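S.cerevisiae chromosome XVI reading frame ORF YPL253c (PDB 2O0A) recruits the minus end-directed motor Kar3 to microtubules, targets or keeps it at the spindle pole body, and with it cross-links antiparallel microtubules. Local coordinates at residues A[123-133]-A[167-175]. Numbering follows the deposited sequence.
Sequences QKQYVITLQFV and LDSKLVIIE
L130 and V172 pair through two backbone hydrogen bonds, L130 N to V172 O at 2.8 Å and V172 N to L130 O at 3.0 Å, which makes 172-174 a short antiparallel strand on the edge of the central sheet of Vik1's kinesin-like motor homology domain. I174 N adds a hydrogen bond to I128 O, but the strand directions stand at 138° to each other, consistent with so short a ladder. On the packed face, turned to helix 105-116, I174 CD1 rests on L130 CB at 3.8 Å; CG1 lies anti to the carbonyl carbon (chi1 -55°), and the straight chain beyond it carries CD1 to the leucine, while A116 and I112 of the helix close over the pair. The other face is the solvent side, though its contacts are no longer: V127 CG1 meets CG2 of the exposed I173 at 3.7 Å, and the exposed L171 lies obliquely against T129, whose hydroxyl is hydrogen-bonded to Q204 on strand 197-207. Beyond the ladder the backbones part, and Q131 fills the gap. Its chain, extended beyond CG, runs past L167 in the opposite direction, and NE2 donates to both L167 O and S169 O, each at 3.0 Å. Both carbonyls are met from well above their planes, and S169 O lies nearly in the amide plane. Shortened to an alanine, Q131 would probably leave those two carbonyls without their shared donor and the chain at 167-169 freer to shift. At the opposite end Q123 NE2 makes a nearly straight hydrogen bond (N-H...O 172°) to I174 O and a second to A116 O, and one water, donating to Q123 OE1 and I174 O, accepts from I128 N at 2.9 Å.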
ATOM      1  N   GLN A 123      -6.584 -17.911  -2.486  1.00 16.42           N
ATOM      2  CA  GLN A 123      -7.555 -18.760  -1.771  1.00 16.76           C
ATOM      3  C   GLN A 123      -7.301 -20.255  -1.994  1.00 17.39           C
ATOM      4  O   GLN A 123      -7.619 -21.074  -1.128  1.00 17.83           O
ATOM      5  CB  GLN A 123      -8.983 -18.397  -2.174  1.00 16.24           C
ATOM      6  CG  GLN A 123      -9.508 -17.098  -1.570  1.00 16.36           C
ATOM      7  CD  GLN A 123      -9.850 -17.233  -0.085  1.00 17.16           C
ATOM      8  OE1 GLN A 123      -9.450 -18.208   0.571  1.00 19.47           O
ATOM      9  NE2 GLN A 123     -10.590 -16.272   0.442  1.00 17.34           N
ATOM     10  N   LYS A 124      -6.719 -20.618  -3.136  1.00 18.09           N
ATOM     11  CA  LYS A 124      -6.405 -22.035  -3.386  1.00 18.84           C
ATOM     12  C   LYS A 124      -5.284 -22.548  -2.511  1.00 18.73           C
ATOM     13  O   LYS A 124      -5.290 -23.714  -2.103  1.00 20.36           O
ATOM     14  CB  LYS A 124      -6.068 -22.278  -4.855  1.00 19.00           C
ATOM     15  CG  LYS A 124      -7.234 -21.980  -5.758  1.00 21.61           C
ATOM     16  CD  LYS A 124      -6.921 -22.306  -7.206  0.10 19.64           C
ATOM     17  CE  LYS A 124      -7.875 -21.595  -8.156  0.10 19.36           C
ATOM     18  NZ  LYS A 124      -9.310 -21.857  -7.848  0.10 18.23           N
ATOM     19  N   GLN A 125      -4.346 -21.659  -2.207  1.00 18.20           N
ATOM     20  CA  GLN A 125      -3.116 -22.001  -1.518  1.00 17.04           C
ATOM     21  C   GLN A 125      -3.140 -21.702  -0.017  1.00 16.22           C
ATOM     22  O   GLN A 125      -2.345 -22.279   0.729  1.00 16.30           O
ATOM     23  CB  GLN A 125      -1.950 -21.247  -2.147  1.00 17.44           C
ATOM     24  CG  GLN A 125      -1.752 -21.444  -3.646  1.00 20.79           C
ATOM     25  CD  GLN A 125      -0.735 -20.458  -4.186  1.00 23.94           C
ATOM     26  OE1 GLN A 125      -1.050 -19.294  -4.443  0.50 25.97           O
ATOM     27  NE2 GLN A 125       0.498 -20.907  -4.326  1.00 27.14           N
ATOM     28  N   TYR A 126      -4.019 -20.798   0.404  1.00 14.77           N
ATOM     29  CA  TYR A 126      -3.999 -20.281   1.782  1.00 14.68           C
ATOM     30  C   TYR A 126      -5.384 -20.127   2.358  1.00 14.19           C
ATOM     31  O   TYR A 126      -6.348 -19.850   1.626  1.00 13.89           O
ATOM     32  CB  TYR A 126      -3.359 -18.881   1.832  1.00 14.21           C
ATOM     33  CG  TYR A 126      -1.967 -18.815   1.276  1.00 15.28           C
ATOM     34  CD1 TYR A 126      -0.860 -19.119   2.067  1.00 15.34           C
ATOM     35  CD2 TYR A 126      -1.752 -18.424  -0.055  1.00 15.15           C
ATOM     36  CE1 TYR A 126       0.431 -19.065   1.547  1.00 15.87           C
ATOM     37  CE2 TYR A 126      -0.481 -18.338  -0.571  1.00 16.02           C
ATOM     38  CZ  TYR A 126       0.609 -18.676   0.219  1.00 15.06           C
ATOM     39  OH  TYR A 126       1.879 -18.603  -0.315  1.00 18.44           O
ATOM     40  N   VAL A 127      -5.472 -20.257   3.686  1.00 14.05           N
ATOM     41  CA  VAL A 127      -6.620 -19.695   4.400  1.00 14.94           C
ATOM     42  C   VAL A 127      -6.228 -18.268   4.797  1.00 14.66           C
ATOM     43  O   VAL A 127      -5.126 -18.024   5.294  1.00 14.83           O
ATOM     44  CB  VAL A 127      -7.009 -20.512   5.645  1.00 14.26           C
ATOM     45  CG1 VAL A 127      -8.113 -19.808   6.437  1.00 16.21           C
ATOM     46  CG2 VAL A 127      -7.515 -21.888   5.217  1.00 15.07           C
ATOM     47  N   ILE A 128      -7.125 -17.338   4.514  1.00 14.44           N
ATOM     48  CA  ILE A 128      -6.821 -15.903   4.595  1.00 15.05           C
ATOM     49  C   ILE A 128      -7.642 -15.247   5.697  1.00 14.72           C
ATOM     50  O   ILE A 128      -8.869 -15.416   5.748  1.00 15.34           O
ATOM     51  CB  ILE A 128      -7.101 -15.204   3.226  1.00 14.45           C
ATOM     52  CG1 ILE A 128      -6.244 -15.854   2.140  1.00 16.19           C
ATOM     53  CG2 ILE A 128      -6.826 -13.701   3.312  1.00 16.16           C
ATOM     54  CD1 ILE A 128      -6.532 -15.378   0.734  1.00 15.67           C
ATOM     55  N   THR A 129      -6.970 -14.518   6.589  1.00 14.76           N
ATOM     56  CA  THR A 129      -7.671 -13.764   7.632  1.00 14.29           C
ATOM     57  C   THR A 129      -7.470 -12.268   7.465  1.00 14.09           C
ATOM     58  O   THR A 129      -6.531 -11.833   6.805  1.00 13.83           O
ATOM     59  CB  THR A 129      -7.164 -14.130   9.042  1.00 14.76           C
ATOM     60  OG1 THR A 129      -5.858 -13.585   9.233  1.00 16.04           O
ATOM     61  CG2 THR A 129      -7.097 -15.634   9.201  1.00 15.62           C
ATOM     62  N   LEU A 130      -8.354 -11.497   8.080  1.00 13.69           N
ATOM     63  CA  LEU A 130      -8.262 -10.045   8.021  1.00 12.87           C
ATOM     64  C   LEU A 130      -8.669  -9.394   9.332  1.00 12.85           C
ATOM     65  O   LEU A 130      -9.632  -9.814   9.966  1.00 13.17           O
ATOM     66  CB  LEU A 130      -9.112  -9.514   6.848  1.00 13.38           C
ATOM     67  CG  LEU A 130      -8.996  -8.024   6.482  1.00 13.69           C
ATOM     68  CD1 LEU A 130      -9.150  -7.777   4.970  1.00 16.69           C
ATOM     69  CD2 LEU A 130     -10.006  -7.184   7.273  1.00 15.71           C
ATOM     70  N   GLN A 131      -7.900  -8.381   9.709  1.00 12.54           N
ATOM     71  CA  GLN A 131      -8.269  -7.432  10.767  1.00 12.40           C
ATOM     72  C   GLN A 131      -8.141  -6.035  10.197  1.00 12.83           C
ATOM     73  O   GLN A 131      -7.357  -5.817   9.279  1.00 11.84           O
ATOM     74  CB  GLN A 131      -7.331  -7.565  11.966  1.00 13.11           C
ATOM     75  CG  GLN A 131      -7.405  -8.939  12.624  1.00 14.12           C
ATOM     76  CD  GLN A 131      -6.321  -9.131  13.627  1.00 16.37           C
ATOM     77  OE1 GLN A 131      -5.168  -9.369  13.270  1.00 20.83           O
ATOM     78  NE2 GLN A 131      -6.670  -9.030  14.897  1.00 15.31           N
ATOM     79  N   PHE A 132      -8.897  -5.096  10.747  1.00 12.15           N
ATOM     80  CA  PHE A 132      -8.915  -3.729  10.215  1.00 11.95           C
ATOM     81  C   PHE A 132      -9.184  -2.796  11.378  1.00 13.32           C
ATOM     82  O   PHE A 132     -10.247  -2.854  11.985  1.00 13.74           O
ATOM     83  CB  PHE A 132     -10.008  -3.650   9.129  1.00 11.97           C
ATOM     84  CG  PHE A 132     -10.163  -2.310   8.453  1.00 12.44           C
ATOM     85  CD1 PHE A 132      -9.193  -1.318   8.521  1.00 12.74           C
ATOM     86  CD2 PHE A 132     -11.301  -2.078   7.692  1.00 13.88           C
ATOM     87  CE1 PHE A 132      -9.373  -0.082   7.871  1.00 14.36           C
ATOM     88  CE2 PHE A 132     -11.482  -0.860   7.025  1.00 13.75           C
ATOM     89  CZ  PHE A 132     -10.537   0.130   7.123  1.00 13.11           C
ATOM     90  N   VAL A 133      -8.193  -1.967  11.694  1.00 13.67           N
ATOM     91  CA  VAL A 133      -8.340  -0.976  12.755  1.00 14.72           C
ATOM     92  C   VAL A 133      -8.018   0.419  12.234  1.00 15.99           C
ATOM     93  O   VAL A 133      -7.402   0.567  11.185  1.00 15.76           O
ATOM     94  CB  VAL A 133      -7.430  -1.277  13.970  1.00 14.42           C
ATOM     95  CG1 VAL A 133      -7.720  -2.659  14.543  1.00 15.35           C
ATOM     96  CG2 VAL A 133      -5.965  -1.147  13.590  1.00 15.48           C
ATOM     97  N   LEU A 167      -2.556  -7.392  16.492  1.00 22.28           N
ATOM     98  CA  LEU A 167      -3.719  -6.552  16.688  1.00 21.34           C
ATOM     99  C   LEU A 167      -4.690  -7.298  17.588  1.00 20.67           C
ATOM    100  O   LEU A 167      -5.066  -8.438  17.306  1.00 20.67           O
ATOM    101  CB  LEU A 167      -4.382  -6.223  15.339  1.00 21.54           C
ATOM    102  CG  LEU A 167      -3.830  -5.098  14.450  1.00 22.13           C
ATOM    103  CD1 LEU A 167      -2.359  -5.255  14.083  1.00 24.57           C
ATOM    104  CD2 LEU A 167      -4.672  -5.012  13.189  1.00 20.76           C
ATOM    105  N   ASP A 168      -5.053  -6.665  18.697  1.00 20.56           N
ATOM    106  CA  ASP A 168      -6.133  -7.146  19.526  1.00 20.01           C
ATOM    107  C   ASP A 168      -7.360  -6.437  18.985  1.00 19.10           C
ATOM    108  O   ASP A 168      -7.658  -5.297  19.359  1.00 19.38           O
ATOM    109  CB  ASP A 168      -5.861  -6.789  20.992  1.00 20.84           C
ATOM    110  CG  ASP A 168      -6.973  -7.198  21.924  1.00 21.98           C
ATOM    111  OD1 ASP A 168      -8.001  -7.759  21.481  1.00 23.56           O
ATOM    112  OD2 ASP A 168      -6.806  -6.944  23.140  0.50 21.06           O
ATOM    113  N   SER A 169      -8.002  -7.101  18.021  1.00 17.86           N
ATOM    114  CA  SER A 169      -9.169  -6.579  17.330  1.00 16.98           C
ATOM    115  C   SER A 169      -9.823  -7.750  16.629  1.00 16.31           C
ATOM    116  O   SER A 169      -9.222  -8.820  16.497  1.00 15.39           O
ATOM    117  CB  SER A 169      -8.764  -5.501  16.314  1.00 16.95           C
ATOM    118  OG  SER A 169      -8.156  -6.079  15.171  1.00 16.49           O
ATOM    119  N   LYS A 170     -11.063  -7.547  16.195  1.00 16.48           N
ATOM    120  CA  LYS A 170     -11.832  -8.593  15.538  1.00 16.72           C
ATOM    121  C   LYS A 170     -11.107  -9.145  14.317  1.00 16.82           C
ATOM    122  O   LYS A 170     -10.657  -8.384  13.448  1.00 16.61           O
ATOM    123  CB  LYS A 170     -13.188  -8.041  15.119  1.00 16.37           C
ATOM    124  CG  LYS A 170     -14.074  -9.035  14.387  1.00 19.27           C
ATOM    125  CD  LYS A 170     -14.495 -10.195  15.272  1.00 24.31           C
ATOM    126  CE  LYS A 170     -15.248 -11.244  14.459  1.00 27.81           C
ATOM    127  NZ  LYS A 170     -16.388 -10.647  13.697  1.00 30.76           N
ATOM    128  N   LEU A 171     -11.018 -10.471  14.257  1.00 17.06           N
ATOM    129  CA  LEU A 171     -10.403 -11.176  13.135  1.00 17.55           C
ATOM    130  C   LEU A 171     -11.450 -12.003  12.403  1.00 17.96           C
ATOM    131  O   LEU A 171     -12.237 -12.731  13.020  1.00 18.69           O
ATOM    132  CB  LEU A 171      -9.266 -12.077  13.628  1.00 18.50           C
ATOM    133  CG  LEU A 171      -8.478 -12.843  12.554  1.00 19.59           C
ATOM    134  CD1 LEU A 171      -7.029 -13.030  12.933  1.00 22.31           C
ATOM    135  CD2 LEU A 171      -9.119 -14.183  12.214  1.00 20.60           C
ATOM    136  N   VAL A 172     -11.453 -11.884  11.080  1.00 17.32           N
ATOM    137  CA  VAL A 172     -12.380 -12.630  10.236  1.00 17.99           C
ATOM    138  C   VAL A 172     -11.594 -13.537   9.301  1.00 17.63           C
ATOM    139  O   VAL A 172     -10.577 -13.140   8.729  1.00 17.03           O
ATOM    140  CB  VAL A 172     -13.273 -11.690   9.409  1.00 18.31           C
ATOM    141  CG1 VAL A 172     -14.191 -12.479   8.488  1.00 20.99           C
ATOM    142  CG2 VAL A 172     -14.099 -10.769  10.333  1.00 20.13           C
ATOM    143  N   ILE A 173     -12.069 -14.770   9.151  1.00 16.82           N
ATOM    144  CA  ILE A 173     -11.550 -15.661   8.126  1.00 17.45           C
ATOM    145  C   ILE A 173     -12.364 -15.444   6.850  1.00 18.11           C
ATOM    146  O   ILE A 173     -13.582 -15.594   6.856  1.00 18.18           O
ATOM    147  CB  ILE A 173     -11.616 -17.121   8.588  1.00 16.93           C
ATOM    148  CG1 ILE A 173     -10.722 -17.298   9.817  1.00 19.60           C
ATOM    149  CG2 ILE A 173     -11.184 -18.027   7.441  1.00 18.60           C
ATOM    150  CD1 ILE A 173     -10.804 -18.664  10.473  1.00 21.79           C
ATOM    151  N   ILE A 174     -11.689 -15.051   5.765  1.00 18.60           N
ATOM    152  CA  ILE A 174     -12.375 -14.721   4.521  1.00 20.39           C
ATOM    153  C   ILE A 174     -12.532 -15.947   3.605  1.00 21.46           C
ATOM    154  O   ILE A 174     -11.547 -16.537   3.192  1.00 22.59           O
ATOM    155  CB  ILE A 174     -11.611 -13.622   3.731  1.00 20.16           C
ATOM    156  CG1 ILE A 174     -11.380 -12.395   4.600  1.00 20.71           C
ATOM    157  CG2 ILE A 174     -12.369 -13.265   2.434  1.00 20.46           C
ATOM    158  CD1 ILE A 174     -10.734 -11.252   3.842  1.00 23.82           C
ATOM    159  N   GLU A 175     -13.772 -16.314   3.301  1.00 23.50           N
ATOM    160  CA  GLU A 175     -14.040 -17.429   2.383  1.00 24.71           C
ATOM    161  C   GLU A 175     -14.362 -16.902   0.985  0.70 25.81           C
ATOM    162  O   GLU A 175     -13.852 -17.413  -0.012  1.00 26.18           O
ATOM    163  CB  GLU A 175     -15.214 -18.278   2.883  0.50 24.66           C
ATOM    164  CG  GLU A 175     -15.119 -18.746   4.332  0.50 24.79           C
ATOM    165  CD  GLU A 175     -14.076 -19.833   4.557  0.50 25.41           C
ATOM    166  OE1 GLU A 175     -13.567 -20.402   3.564  0.50 25.25           O
ATOM    167  OE2 GLU A 175     -13.772 -20.125   5.737  1.00 26.80           O
TER
HETATM  168  O   HOH W   1      -9.576 -18.261   3.298  1.00 14.67           O
HETATM  169  O   HOH W   2      -2.940  -9.849  14.849  1.00 22.37           O
HETATM  170  O   HOH W   3     -10.248  -5.795  13.276  1.00 12.54           O